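Local atomic coordinates of Rbam17540 (Bacillus amyloliquefaciens, PDB entry 2YOY), a protein that probably cleaves cellulose oxidatively at a copper site, as a CBM33-type lytic polysaccharide monooxygenase. Residues M13-K18 and D35-V40; G45-G50 and H104-K109; I56-G61 and I66-D71; N88-H93 and H154-V159; W160-A163 and A168-N171. All coordinates share one frame; numbering follows the deposited sequence.

Contact 1 (M13-K18 and D35-V40); sequences MGALEK and DNPQSV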
# COMPACT_ATOMS: atom_id res chain seq x y z
N MET A 13 6.86 6.46 3.26
CA MET A 13 7.65 6.50 4.47
C MET A 13 9.13 6.21 4.17
O MET A 13 10.03 6.85 4.74
CB MET A 13 7.15 5.52 5.53
CG MET A 13 7.64 5.71 6.98
SD MET A 13 6.71 7.08 7.70
CE MET A 13 5.14 6.28 8.15
N GLY A 14 9.39 5.32 3.22
CA GLY A 14 10.81 5.07 2.77
C GLY A 14 11.48 6.33 2.20
O GLY A 14 12.62 6.69 2.58
N ALA A 15 10.76 6.98 1.29
CA ALA A 15 11.21 8.24 0.69
C ALA A 15 11.41 9.29 1.74
O ALA A 15 12.38 10.03 1.69
CB ALA A 15 10.22 8.70 -0.35
N LEU A 16 10.49 9.39 2.68
CA LEU A 16 10.68 10.31 3.82
C LEU A 16 11.88 10.01 4.64
O LEU A 16 12.59 10.95 5.02
CB LEU A 16 9.42 10.41 4.69
CG LEU A 16 8.18 10.98 4.03
CD1 LEU A 16 7.05 11.01 5.04
CD2 LEU A 16 8.38 12.40 3.47
N GLU A 17 12.13 8.72 4.98
CA GLU A 17 13.29 8.39 5.82
C GLU A 17 14.64 8.48 5.08
O GLU A 17 15.69 8.68 5.70
CB GLU A 17 13.13 6.97 6.39
CG GLU A 17 12.00 6.91 7.43
CD GLU A 17 12.27 6.03 8.58
OE1 GLU A 17 12.87 6.52 9.59
OE2 GLU A 17 11.78 4.86 8.57
N LYS A 18 14.62 8.40 3.77
CA LYS A 18 15.81 8.75 2.96
C LYS A 18 16.30 10.15 3.37
O LYS A 18 17.50 10.36 3.53
CB LYS A 18 15.49 8.63 1.50
CG LYS A 18 16.53 9.18 0.55
CD LYS A 18 16.06 8.97 -0.89
CE LYS A 18 16.15 10.23 -1.72
NZ LYS A 18 15.66 10.00 -3.10
N ASP A 35 13.81 5.62 -3.54
CA ASP A 35 14.04 6.55 -4.63
C ASP A 35 12.84 6.69 -5.54
O ASP A 35 12.77 7.68 -6.28
CB ASP A 35 15.25 6.09 -5.47
CG ASP A 35 16.57 6.48 -4.86
OD1 ASP A 35 16.59 7.29 -3.92
OD2 ASP A 35 17.60 5.98 -5.33
N ASN A 36 11.91 5.73 -5.45
CA ASN A 36 10.79 5.63 -6.37
C ASN A 36 9.57 5.06 -5.67
O ASN A 36 9.06 3.97 -6.04
CB ASN A 36 11.17 4.73 -7.55
CG ASN A 36 12.26 5.35 -8.43
OD1 ASN A 36 12.09 6.47 -8.94
ND2 ASN A 36 13.36 4.65 -8.59
N PRO A 37 9.06 5.80 -4.69
CA PRO A 37 7.87 5.30 -3.95
C PRO A 37 6.61 5.14 -4.82
O PRO A 37 5.66 4.44 -4.43
CB PRO A 37 7.68 6.35 -2.85
CG PRO A 37 8.30 7.61 -3.44
CD PRO A 37 9.50 7.12 -4.20
N GLN A 38 6.59 5.82 -5.97
CA GLN A 38 5.50 5.72 -6.95
C GLN A 38 5.47 4.45 -7.80
O GLN A 38 4.57 4.29 -8.61
CB GLN A 38 5.55 6.95 -7.92
CG GLN A 38 6.72 6.95 -8.92
CD GLN A 38 7.99 7.59 -8.39
OE1 GLN A 38 8.17 7.77 -7.18
NE2 GLN A 38 8.91 7.95 -9.31
N SER A 39 6.44 3.55 -7.60
CA SER A 39 6.64 2.44 -8.54
C SER A 39 6.35 1.08 -7.95
O SER A 39 6.92 0.14 -8.43
CB SER A 39 8.07 2.50 -9.12
OG SER A 39 8.30 3.79 -9.67
N VAL A 40 5.44 0.97 -6.98
CA VAL A 40 5.10 -0.39 -6.42
C VAL A 40 3.99 -1.05 -7.29
O VAL A 40 2.80 -1.17 -6.93
CB VAL A 40 4.75 -0.32 -4.93
CG1 VAL A 40 4.77 -1.74 -4.33
CG2 VAL A 40 5.71 0.52 -4.16
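Ala15 and Pro37 make the close-packed half of this contact. The methyl of Ala15 points from helix 10-21 toward the loop and rests on the proline ring, CB lying 3.8 Å from Pro37 CG. Pro37 is buried, and Tyr3 of strand 2-6 also packs on it. One helical turn further on, nearer solvent, the contact becomes polar and thinner. Lys18 sends its chain out with CG anti to the backbone N (chi1 170°), and a bend at chi3 carries NZ to Asp35 OD1 at 3.0 Å, a salt bridge between two side chains that cross at about a right angle. The ammonium comes in on the anti side of OD1, 29° out of the carboxylate plane. Trp23 NE1 donates to the same oxygen, so two N-H groups grip it. Replacing Lys18 by a methionine would probably leave the carboxylate of Asp35 without its countercharge, though the Trp23 bond could persist. The contact thus pins the loop before strand 41-43 to helix 10-21 twice, by a small apolar patch inside and by an ion pair at the surface, where water probably weakens the charge attraction.

Contact 2 (G45-G50 and H104-K109); sequences GFPAAG and HYYITK
Phe46 and Tyr106 form a T-shaped aromatic pair. The CD2-CE2 edge of Phe46 comes down on the tyrosine face, CE2 standing 3.7 Å above the ring plane of Tyr106 and over its centre. The planes are 87° apart, and the centroids are separated by 5.1 Å. Proline adds to the apolar group in two ways. A cis peptide joins Phe46 to Pro47, and Pro47 CB sits 3.8 Å above one face of the Phe46 ring, near its rim, while Pro47 CD reaches Tyr106 OH at 3.5 Å.

The polar contacts centre on His104 and the tyrosine hydroxyl. Tyr106 OH and His104 ND1 share a nearly straight hydrogen bond of 2.7 Å, each in the plane of the other's ring. On its far nitrogen, NE2, His104 is bonded to Asp161, so both ring nitrogens are engaged and the imidazole is held against rotation. Its CE1 edge faces the Phe46 carbonyl, with His104 CE1 3.3 Å from Phe46 O, a close carbon-oxygen approach near the ring plane.

The loop 45-50 therefore lies as a lid over one face of strand 100-108, in the mixed sheet of the domain. Phe46 also reaches Leu157 on the adjoining strand 154-162, Tyr106 touches Leu125 of strand 123-130 on the other flank, and Arg120 ties the loop down through the carbonyls of Pro47 and Ala49.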
# COMPACT_ATOMS: atom_id res chain seq x y z
N GLY A 45 -5.82 -7.60 -10.71
CA GLY A 45 -6.65 -8.79 -10.48
C GLY A 45 -6.63 -9.32 -9.06
O GLY A 45 -7.11 -10.45 -8.76
N PHE A 46 -6.10 -8.51 -8.15
CA PHE A 46 -6.10 -8.84 -6.73
C PHE A 46 -7.53 -8.85 -6.17
O PHE A 46 -8.30 -7.91 -6.42
CB PHE A 46 -5.23 -7.83 -5.97
CG PHE A 46 -5.00 -8.18 -4.52
CD1 PHE A 46 -3.93 -8.98 -4.15
CD2 PHE A 46 -5.84 -7.70 -3.54
CE1 PHE A 46 -3.66 -9.25 -2.85
CE2 PHE A 46 -5.63 -8.01 -2.21
CZ PHE A 46 -4.54 -8.79 -1.87
N PRO A 47 -7.88 -9.84 -5.34
CA PRO A 47 -7.06 -10.88 -4.75
C PRO A 47 -6.96 -12.25 -5.48
O PRO A 47 -6.08 -13.04 -5.14
CB PRO A 47 -7.72 -11.09 -3.38
CG PRO A 47 -9.16 -10.78 -3.62
CD PRO A 47 -9.14 -9.65 -4.59
N ALA A 48 -7.83 -12.53 -6.44
CA ALA A 48 -7.77 -13.84 -7.15
C ALA A 48 -6.48 -13.97 -7.97
O ALA A 48 -5.91 -15.06 -8.10
CB ALA A 48 -8.99 -14.00 -8.05
N ALA A 49 -5.99 -12.86 -8.50
CA ALA A 49 -4.68 -12.82 -9.14
C ALA A 49 -3.82 -11.75 -8.49
O ALA A 49 -4.02 -11.40 -7.33
CB ALA A 49 -4.84 -12.61 -10.63
N GLY A 50 -2.85 -11.23 -9.24
CA GLY A 50 -1.97 -10.19 -8.73
C GLY A 50 -0.70 -10.77 -8.18
O GLY A 50 -0.42 -11.97 -8.37
N HIS A 104 -9.28 -0.24 -4.51
CA HIS A 104 -9.81 -1.20 -3.51
C HIS A 104 -8.89 -1.30 -2.31
O HIS A 104 -7.66 -1.28 -2.43
CB HIS A 104 -10.21 -2.56 -4.14
CG HIS A 104 -9.24 -3.11 -5.14
ND1 HIS A 104 -8.82 -4.42 -5.10
CD2 HIS A 104 -8.64 -2.56 -6.23
CE1 HIS A 104 -7.97 -4.64 -6.09
NE2 HIS A 104 -7.87 -3.54 -6.80
N TYR A 105 -9.51 -1.34 -1.13
CA TYR A 105 -8.82 -1.22 0.16
C TYR A 105 -9.16 -2.41 1.05
O TYR A 105 -10.32 -2.83 1.11
CB TYR A 105 -9.25 0.07 0.88
CG TYR A 105 -8.76 1.36 0.19
CD1 TYR A 105 -9.48 1.94 -0.81
CD2 TYR A 105 -7.56 1.96 0.55
CE1 TYR A 105 -9.07 3.07 -1.44
CE2 TYR A 105 -7.09 3.12 -0.11
CZ TYR A 105 -7.86 3.64 -1.12
OH TYR A 105 -7.51 4.80 -1.75
N TYR A 106 -8.14 -2.92 1.73
CA TYR A 106 -8.20 -4.08 2.56
C TYR A 106 -7.53 -3.72 3.90
O TYR A 106 -6.65 -2.87 3.95
CB TYR A 106 -7.44 -5.23 1.94
CG TYR A 106 -7.88 -5.58 0.53
CD1 TYR A 106 -7.52 -4.79 -0.57
CD2 TYR A 106 -8.75 -6.63 0.29
CE1 TYR A 106 -8.00 -5.06 -1.84
CE2 TYR A 106 -9.18 -6.93 -0.98
CZ TYR A 106 -8.81 -6.15 -2.04
OH TYR A 106 -9.26 -6.41 -3.29
N ILE A 107 -7.89 -4.43 4.95
CA ILE A 107 -7.21 -4.32 6.25
C ILE A 107 -6.91 -5.73 6.72
O ILE A 107 -7.61 -6.67 6.37
CB ILE A 107 -8.03 -3.56 7.30
CG1 ILE A 107 -7.11 -3.13 8.46
CG2 ILE A 107 -9.16 -4.43 7.82
CD1 ILE A 107 -7.72 -2.08 9.34
N THR A 108 -5.87 -5.84 7.51
CA THR A 108 -5.53 -7.09 8.17
C THR A 108 -6.64 -7.50 9.12
O THR A 108 -7.27 -6.68 9.76
CB THR A 108 -4.23 -6.97 8.97
OG1 THR A 108 -4.21 -5.72 9.64
CG2 THR A 108 -3.03 -7.09 8.03
N LYS A 109 -6.80 -8.81 9.27
CA LYS A 109 -7.81 -9.38 10.16
C LYS A 109 -7.39 -9.25 11.59
O LYS A 109 -6.20 -9.14 11.90
CB LYS A 109 -8.05 -10.84 9.82
CG LYS A 109 -8.62 -11.06 8.42
CD LYS A 109 -8.67 -12.53 8.03
CE LYS A 109 -9.47 -12.70 6.74
NZ LYS A 109 -9.52 -14.11 6.24

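Contact 3 (I56-G61 and I66-D71); sequences IASANG and IDFGLD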
# COMPACT_ATOMS: atom_id res chain seq x y z
N ILE A 56 3.33 -9.15 -1.75
CA ILE A 56 2.28 -8.17 -1.88
C ILE A 56 2.80 -6.75 -1.65
O ILE A 56 2.51 -5.83 -2.42
CB ILE A 56 1.09 -8.48 -0.92
CG1 ILE A 56 0.46 -9.82 -1.31
CG2 ILE A 56 0.03 -7.38 -0.99
CD1 ILE A 56 -0.50 -10.38 -0.30
N ALA A 57 3.53 -6.57 -0.55
CA ALA A 57 4.04 -5.25 -0.21
C ALA A 57 4.99 -4.69 -1.27
O ALA A 57 4.98 -3.50 -1.49
CB ALA A 57 4.66 -5.29 1.16
N SER A 58 5.78 -5.51 -1.95
CA SER A 58 6.69 -5.02 -2.99
C SER A 58 6.07 -5.09 -4.38
O SER A 58 6.69 -4.69 -5.37
CB SER A 58 7.98 -5.81 -2.99
OG SER A 58 7.79 -7.08 -3.57
N ALA A 59 4.83 -5.60 -4.47
CA ALA A 59 4.21 -5.91 -5.75
C ALA A 59 5.13 -6.76 -6.62
O ALA A 59 5.30 -6.54 -7.83
CB ALA A 59 3.78 -4.60 -6.46
N ASN A 60 5.72 -7.78 -5.99
CA ASN A 60 6.72 -8.64 -6.62
C ASN A 60 7.87 -7.84 -7.30
O ASN A 60 8.20 -8.03 -8.47
CB ASN A 60 6.03 -9.60 -7.59
CG ASN A 60 6.79 -10.90 -7.76
OD1 ASN A 60 7.84 -11.09 -7.16
ND2 ASN A 60 6.30 -11.77 -8.63
N GLY A 61 8.48 -6.95 -6.53
CA GLY A 61 9.59 -6.12 -6.98
C GLY A 61 9.19 -5.01 -7.91
O GLY A 61 9.97 -4.57 -8.72
N ILE A 66 11.86 -1.98 -8.45
CA ILE A 66 12.33 -1.90 -7.10
C ILE A 66 12.74 -3.33 -6.72
O ILE A 66 12.65 -4.25 -7.53
CB ILE A 66 11.25 -1.38 -6.08
CG1 ILE A 66 10.01 -2.27 -6.09
CG2 ILE A 66 10.85 0.04 -6.39
CD1 ILE A 66 8.90 -1.86 -5.12
N ASP A 67 13.25 -3.48 -5.52
CA ASP A 67 13.68 -4.82 -5.02
C ASP A 67 12.58 -5.39 -4.10
O ASP A 67 11.45 -4.93 -4.16
CB ASP A 67 15.03 -4.71 -4.31
CG ASP A 67 15.03 -3.71 -3.17
OD1 ASP A 67 13.95 -3.41 -2.62
OD2 ASP A 67 16.12 -3.18 -2.82
N PHE A 68 12.90 -6.37 -3.26
CA PHE A 68 11.92 -7.03 -2.41
C PHE A 68 11.96 -6.53 -0.96
O PHE A 68 11.39 -7.18 -0.08
CB PHE A 68 12.12 -8.57 -2.38
CG PHE A 68 11.96 -9.24 -3.72
CD1 PHE A 68 10.89 -8.98 -4.52
CD2 PHE A 68 12.92 -10.16 -4.16
CE1 PHE A 68 10.76 -9.56 -5.78
CE2 PHE A 68 12.80 -10.77 -5.40
CZ PHE A 68 11.72 -10.47 -6.21
N GLY A 69 12.60 -5.37 -0.72
CA GLY A 69 12.72 -4.85 0.64
C GLY A 69 11.42 -4.64 1.45
O GLY A 69 11.42 -4.84 2.64
N LEU A 70 10.37 -4.24 0.76
CA LEU A 70 9.09 -4.00 1.39
C LEU A 70 8.42 -5.29 1.91
O LEU A 70 7.54 -5.23 2.77
CB LEU A 70 8.16 -3.25 0.52
CG LEU A 70 8.63 -1.83 0.21
CD1 LEU A 70 7.70 -1.30 -0.86
CD2 LEU A 70 8.63 -0.92 1.43
N ASP A 71 8.91 -6.44 1.47
CA ASP A 71 8.27 -7.68 1.84
C ASP A 71 8.68 -8.20 3.21
O ASP A 71 8.03 -9.11 3.71
CB ASP A 71 8.50 -8.74 0.77
CG ASP A 71 7.83 -8.41 -0.54
OD1 ASP A 71 6.67 -7.90 -0.54
OD2 ASP A 71 8.45 -8.72 -1.60
O HOH W 1 4.49 -8.91 0.85
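Ser58 turns OG into the position between its backbone N and carbonyl carbon (chi1 75°), and Asp71 swings its carboxylate beside its own backbone N (chi1 -66°), so that the two groups meet as a two-pronged grip. The hydroxyl of Ser58 donates to Asp71 OD2 at 2.6 Å on the syn side, while Ser58 N donates to OD1 of Asp71 at 2.9 Å from above the carboxylate plane, with an N-H...O angle of 140°. Ser58 OG in turn accepts from Gly61 N at 3.0 Å, an ST motif, in which the serine holds the backbone N-H three residues on. A water takes the N-H of Ala57 and donates to Asp71 OD1, and Arg55 makes a salt bridge to Asp71 OD2.

Beyond this polar knot the packing is apolar or mixed. Ala57 CB lies 4.1 Å from Leu70 CB. Ile66 pushes CG1 against the carbonyl of Gly61, and its CD1 reaches within 3.6 Å of Ser58 O. Phe68 brings the CD1-CE1 edge of its ring to the backbone, with Phe68 CE1 3.5 Å from Gly61 N, and Arg55 makes a cation-pi contact with the Phe68 ring. Ile66 N closes the loop on Gly61 O at 3.2 Å, meeting the oxygen from above the carbonyl plane.

Asp71 is the hub. Its two oxygens gather backbone N-H, hydroxyl, water and guanidinium, a setting likely to stabilise the ionised carboxylate, and through it the turn at 56-59 is fastened to segment 66-71.

Contact 4 (N88-H93 and H154-V159); sequences NTFTWH and HIILGV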
# COMPACT_ATOMS: atom_id res chain seq x y z
N ASN A 88 -12.11 7.37 7.25
CA ASN A 88 -10.79 7.98 7.10
C ASN A 88 -10.65 8.31 5.68
O ASN A 88 -11.34 7.68 4.86
CB ASN A 88 -9.72 6.94 7.49
CG ASN A 88 -9.38 7.00 8.96
OD1 ASN A 88 -8.60 7.89 9.43
ND2 ASN A 88 -10.02 6.11 9.73
N THR A 89 -9.76 9.26 5.36
CA THR A 89 -9.49 9.54 3.95
C THR A 89 -8.12 9.02 3.53
O THR A 89 -7.18 9.01 4.31
CB THR A 89 -9.54 11.03 3.67
OG1 THR A 89 -8.61 11.67 4.55
CG2 THR A 89 -10.95 11.56 3.93
N PHE A 90 -8.05 8.62 2.26
CA PHE A 90 -6.82 8.05 1.67
C PHE A 90 -6.58 8.85 0.41
O PHE A 90 -7.37 8.79 -0.53
CB PHE A 90 -7.00 6.54 1.37
CG PHE A 90 -7.19 5.76 2.60
CD1 PHE A 90 -8.42 5.71 3.24
CD2 PHE A 90 -6.09 5.08 3.19
CE1 PHE A 90 -8.57 5.01 4.44
CE2 PHE A 90 -6.25 4.39 4.40
CZ PHE A 90 -7.49 4.35 5.02
N THR A 91 -5.50 9.64 0.42
CA THR A 91 -5.14 10.51 -0.70
C THR A 91 -3.90 10.03 -1.42
O THR A 91 -2.84 9.86 -0.79
CB THR A 91 -4.89 11.94 -0.21
OG1 THR A 91 -6.11 12.43 0.35
CG2 THR A 91 -4.49 12.81 -1.36
N TRP A 92 -4.04 9.81 -2.72
CA TRP A 92 -2.94 9.41 -3.60
C TRP A 92 -2.25 10.63 -4.18
O TRP A 92 -2.90 11.64 -4.47
CB TRP A 92 -3.46 8.52 -4.73
CG TRP A 92 -3.92 7.13 -4.27
CD1 TRP A 92 -5.07 6.83 -3.62
CD2 TRP A 92 -3.24 5.88 -4.49
NE1 TRP A 92 -5.15 5.46 -3.41
CE2 TRP A 92 -4.05 4.86 -3.94
CE3 TRP A 92 -2.03 5.54 -5.07
CZ2 TRP A 92 -3.67 3.50 -3.94
CZ3 TRP A 92 -1.67 4.17 -5.08
CH2 TRP A 92 -2.49 3.18 -4.55
N HIS A 93 -0.92 10.55 -4.31
CA HIS A 93 -0.13 11.47 -5.11
C HIS A 93 0.32 10.70 -6.36
O HIS A 93 0.84 9.57 -6.24
CB HIS A 93 1.09 11.92 -4.34
CG HIS A 93 2.05 12.75 -5.15
ND1 HIS A 93 1.80 14.07 -5.47
CD2 HIS A 93 3.22 12.44 -5.73
CE1 HIS A 93 2.79 14.53 -6.21
NE2 HIS A 93 3.67 13.57 -6.37
N HIS A 154 -2.00 -2.87 12.65
CA HIS A 154 -2.71 -3.37 11.46
C HIS A 154 -2.05 -2.83 10.23
O HIS A 154 -1.33 -1.86 10.33
CB HIS A 154 -4.21 -3.11 11.51
CG HIS A 154 -4.88 -3.98 12.52
ND1 HIS A 154 -5.16 -5.31 12.29
CD2 HIS A 154 -5.14 -3.76 13.84
CE1 HIS A 154 -5.61 -5.86 13.40
NE2 HIS A 154 -5.60 -4.95 14.35
N ILE A 155 -2.33 -3.46 9.07
CA ILE A 155 -1.87 -2.95 7.76
C ILE A 155 -3.09 -2.74 6.89
O ILE A 155 -3.96 -3.59 6.79
CB ILE A 155 -0.85 -3.91 7.13
CG1 ILE A 155 0.44 -3.92 7.95
CG2 ILE A 155 -0.59 -3.56 5.68
CD1 ILE A 155 1.45 -4.98 7.52
N ILE A 156 -3.24 -1.50 6.43
CA ILE A 156 -4.14 -1.19 5.35
C ILE A 156 -3.40 -1.34 4.05
O ILE A 156 -2.38 -0.69 3.81
CB ILE A 156 -4.77 0.19 5.55
CG1 ILE A 156 -5.58 0.15 6.87
CG2 ILE A 156 -5.62 0.66 4.33
CD1 ILE A 156 -6.02 1.53 7.34
N LEU A 157 -3.96 -2.18 3.17
CA LEU A 157 -3.55 -2.23 1.76
C LEU A 157 -4.48 -1.43 0.84
O LEU A 157 -5.70 -1.74 0.72
CB LEU A 157 -3.55 -3.66 1.31
CG LEU A 157 -3.24 -3.97 -0.13
CD1 LEU A 157 -1.83 -3.57 -0.51
CD2 LEU A 157 -3.45 -5.48 -0.43
N GLY A 158 -3.93 -0.41 0.17
CA GLY A 158 -4.59 0.15 -0.97
C GLY A 158 -4.12 -0.29 -2.32
O GLY A 158 -2.92 -0.33 -2.56
N VAL A 159 -5.07 -0.62 -3.19
CA VAL A 159 -4.77 -1.08 -4.53
C VAL A 159 -5.41 -0.16 -5.60
O VAL A 159 -6.59 0.13 -5.54
CB VAL A 159 -5.21 -2.54 -4.71
CG1 VAL A 159 -4.71 -3.07 -6.06
CG2 VAL A 159 -4.68 -3.46 -3.59
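The Phe90 ring meets Ile156 obliquely, through the CE2-CZ corner, whereas the indole of Trp92 comes edge-on to the backbone at Gly158. Phe90 CE2 sits 3.8 Å from Ile156 CG2, and CZ is 3.9 Å from CD1 of the same isoleucine, so both branches of Ile156 touch the ring. The torsions explain this double touch: CG2 of Ile156 is anti to the backbone N, CG1 lies beside it (chi1 -62°), and the extended CD1 runs out along the second branch. The two side chains cross at about a right angle.

At Trp92 the approach is looser. The CZ2-CH2 edge of the benzene half faces the carbonyl of Gly158, Trp92 CH2 lying 4.1 Å from Gly158 O with the oxygen near the ring plane. Gly158 has no side chain; a CB there would come to about 3.6 Å from Trp92 CZ2, a snug contact, so the indole edge lies against bare backbone. The polar end of the indole is satisfied elsewhere, NE1 bonding to Tyr105 OH.

This is face-to-face sheet packing inside the beta sandwich characteristic of the family. The strand segments approach to 10.3 Å between axes, a distance bridged by side chains, and their directions differ by 48°. Strand 86-94 is the middle strand of the three-stranded sheet, between 2-6 and 141-146; strand 154-162 lies between 100-108 and 167-177 in the mixed sheet. Tyr105 of strand 100-108, Ile144 of strand 141-146 and Pro7 crowd round Phe90, while Trp103 and His142 meet the Trp92 rings.

Contact 5 (W160-A163 and A168-N171); sequences WDVA and AFYN
Trp160 and Phe169 are paired both by backbone and by ring. As an antiparallel hydrogen-bonded pair they exchange two bonds: Trp160 N donates to Phe169 O at 2.9 Å, and Phe169 N donates back to Trp160 O at 2.8 Å. The next pair, Asp161 with Ala168, is non-hydrogen-bonded.

On the sheet face that carries Trp160 and Phe169, the ring planes are inclined by 27°, but the centroids are 4.8 Å apart and the rings are displaced, with little of one over the other. Trp160 CG is anti to its backbone nitrogen (chi1 167°), which lays the benzene half of the indole alongside the phenylalanine: Trp160 CE3 approaches Phe169 CD1 to 3.4 Å, and CZ3 stands over the rim of the Phe169 face. Val162 CG2 touches the edge of that ring, 3.9 Å from Phe169 CE1. The Phe169 side chain also lies about 4 Å from the copper and meets the ring of the metal ligand His1 edge-to-face. A serine in place of Phe169 would probably open a gap beside Trp160 and remove the edge-to-face partner of the His1 ring.

Polar contacts gather on the other face. Asp161 OD1, which also bonds His104 NE2, takes a hydrogen from a water, and the water gives another to Tyr170 OH; Ala168 CB packs on the same oxygen at 3.5 Å.

The pair belongs to the beta hairpin of strands 154-162 and 167-177. Beyond Trp160 lie Trp103, stacked on the indole, and Tyr94, edge-to-face; strand 41-43 also pairs with strand 167-177, through Gly42 and Ala168.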
# COMPACT_ATOMS: atom_id res chain seq x y z
N TRP A 160 -4.61 0.26 -6.58
CA TRP A 160 -5.04 1.10 -7.64
C TRP A 160 -4.92 0.29 -8.94
O TRP A 160 -3.81 -0.06 -9.35
CB TRP A 160 -4.17 2.35 -7.66
CG TRP A 160 -4.28 3.21 -8.92
CD1 TRP A 160 -5.39 3.39 -9.66
CD2 TRP A 160 -3.23 3.96 -9.55
NE1 TRP A 160 -5.12 4.22 -10.71
CE2 TRP A 160 -3.80 4.58 -10.67
CE3 TRP A 160 -1.88 4.17 -9.27
CZ2 TRP A 160 -3.05 5.40 -11.54
CZ3 TRP A 160 -1.13 4.97 -10.12
CH2 TRP A 160 -1.74 5.60 -11.24
N ASP A 161 -6.06 -0.01 -9.56
CA ASP A 161 -6.08 -0.74 -10.85
C ASP A 161 -6.09 0.22 -12.02
O ASP A 161 -6.96 1.09 -12.11
CB ASP A 161 -7.35 -1.59 -10.96
CG ASP A 161 -7.32 -2.85 -10.12
OD1 ASP A 161 -6.40 -3.02 -9.25
OD2 ASP A 161 -8.29 -3.66 -10.27
N VAL A 162 -5.16 0.02 -12.95
CA VAL A 162 -5.08 0.83 -14.20
C VAL A 162 -6.04 0.22 -15.23
O VAL A 162 -6.10 -1.01 -15.43
CB VAL A 162 -3.63 0.87 -14.73
CG1 VAL A 162 -3.54 1.65 -16.04
CG2 VAL A 162 -2.70 1.48 -13.69
N ALA A 163 -6.84 1.08 -15.83
CA ALA A 163 -7.94 0.65 -16.72
C ALA A 163 -7.43 -0.04 -18.01
O ALA A 163 -8.02 -1.02 -18.51
CB ALA A 163 -8.74 1.86 -17.11
N ALA A 168 -1.41 -2.84 -11.71
CA ALA A 168 -2.01 -2.17 -10.54
C ALA A 168 -0.89 -1.77 -9.62
O ALA A 168 0.22 -2.32 -9.69
CB ALA A 168 -2.99 -3.08 -9.82
N PHE A 169 -1.17 -0.81 -8.73
CA PHE A 169 -0.19 -0.33 -7.75
C PHE A 169 -0.69 -0.72 -6.38
O PHE A 169 -1.90 -0.60 -6.10
CB PHE A 169 -0.01 1.20 -7.91
CG PHE A 169 0.65 1.58 -9.21
CD1 PHE A 169 -0.08 1.56 -10.38
CD2 PHE A 169 2.01 1.82 -9.27
CE1 PHE A 169 0.54 1.82 -11.59
CE2 PHE A 169 2.62 2.13 -10.47
CZ PHE A 169 1.88 2.11 -11.61
N TYR A 170 0.23 -1.25 -5.56
CA TYR A 170 -0.04 -1.86 -4.28
C TYR A 170 0.68 -1.07 -3.21
O TYR A 170 1.88 -1.03 -3.21
CB TYR A 170 0.43 -3.35 -4.26
CG TYR A 170 -0.36 -4.19 -5.21
CD1 TYR A 170 -0.01 -4.24 -6.58
CD2 TYR A 170 -1.46 -4.90 -4.79
CE1 TYR A 170 -0.80 -4.96 -7.47
CE2 TYR A 170 -2.22 -5.65 -5.65
CZ TYR A 170 -1.89 -5.68 -6.99
OH TYR A 170 -2.74 -6.40 -7.81
N ASN A 171 -0.06 -0.43 -2.30
CA ASN A 171 0.57 0.32 -1.23
C ASN A 171 0.05 -0.12 0.13
O ASN A 171 -1.12 0.13 0.50
CB ASN A 171 0.31 1.82 -1.35
CG ASN A 171 1.25 2.60 -2.30
OD1 ASN A 171 1.22 3.84 -2.26
ND2 ASN A 171 1.99 1.93 -3.17
O HOH W 2 -5.47 -5.52 -8.52

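Contact 5 lies at the copper, which His1 and His98 hold; the side chain of Phe169 comes to about 4 Å from the metal. The side chain of Trp92, in contact 4, is about 10 Å from the copper, and those of Pro37 in contact 1 and Ile66 in contact 3 are about 12 Å from it. Contacts 4 and 5 share strand 154-162, and Trp92 CH2 packs 3.6 Å from Trp160 CB, consistent with a core that continues toward the metal site. Val40, at the end of segment 35-40, links that segment to contacts 3 and 5: Val40 O makes a probable hydrogen bond of 2.9 Å with Tyr170 N, and Val40 CG1 is 3.3 Å from Ala57 O. Contacts 1 and 2 lie on opposite sides of the chain's centre, their centres about 22 Å apart.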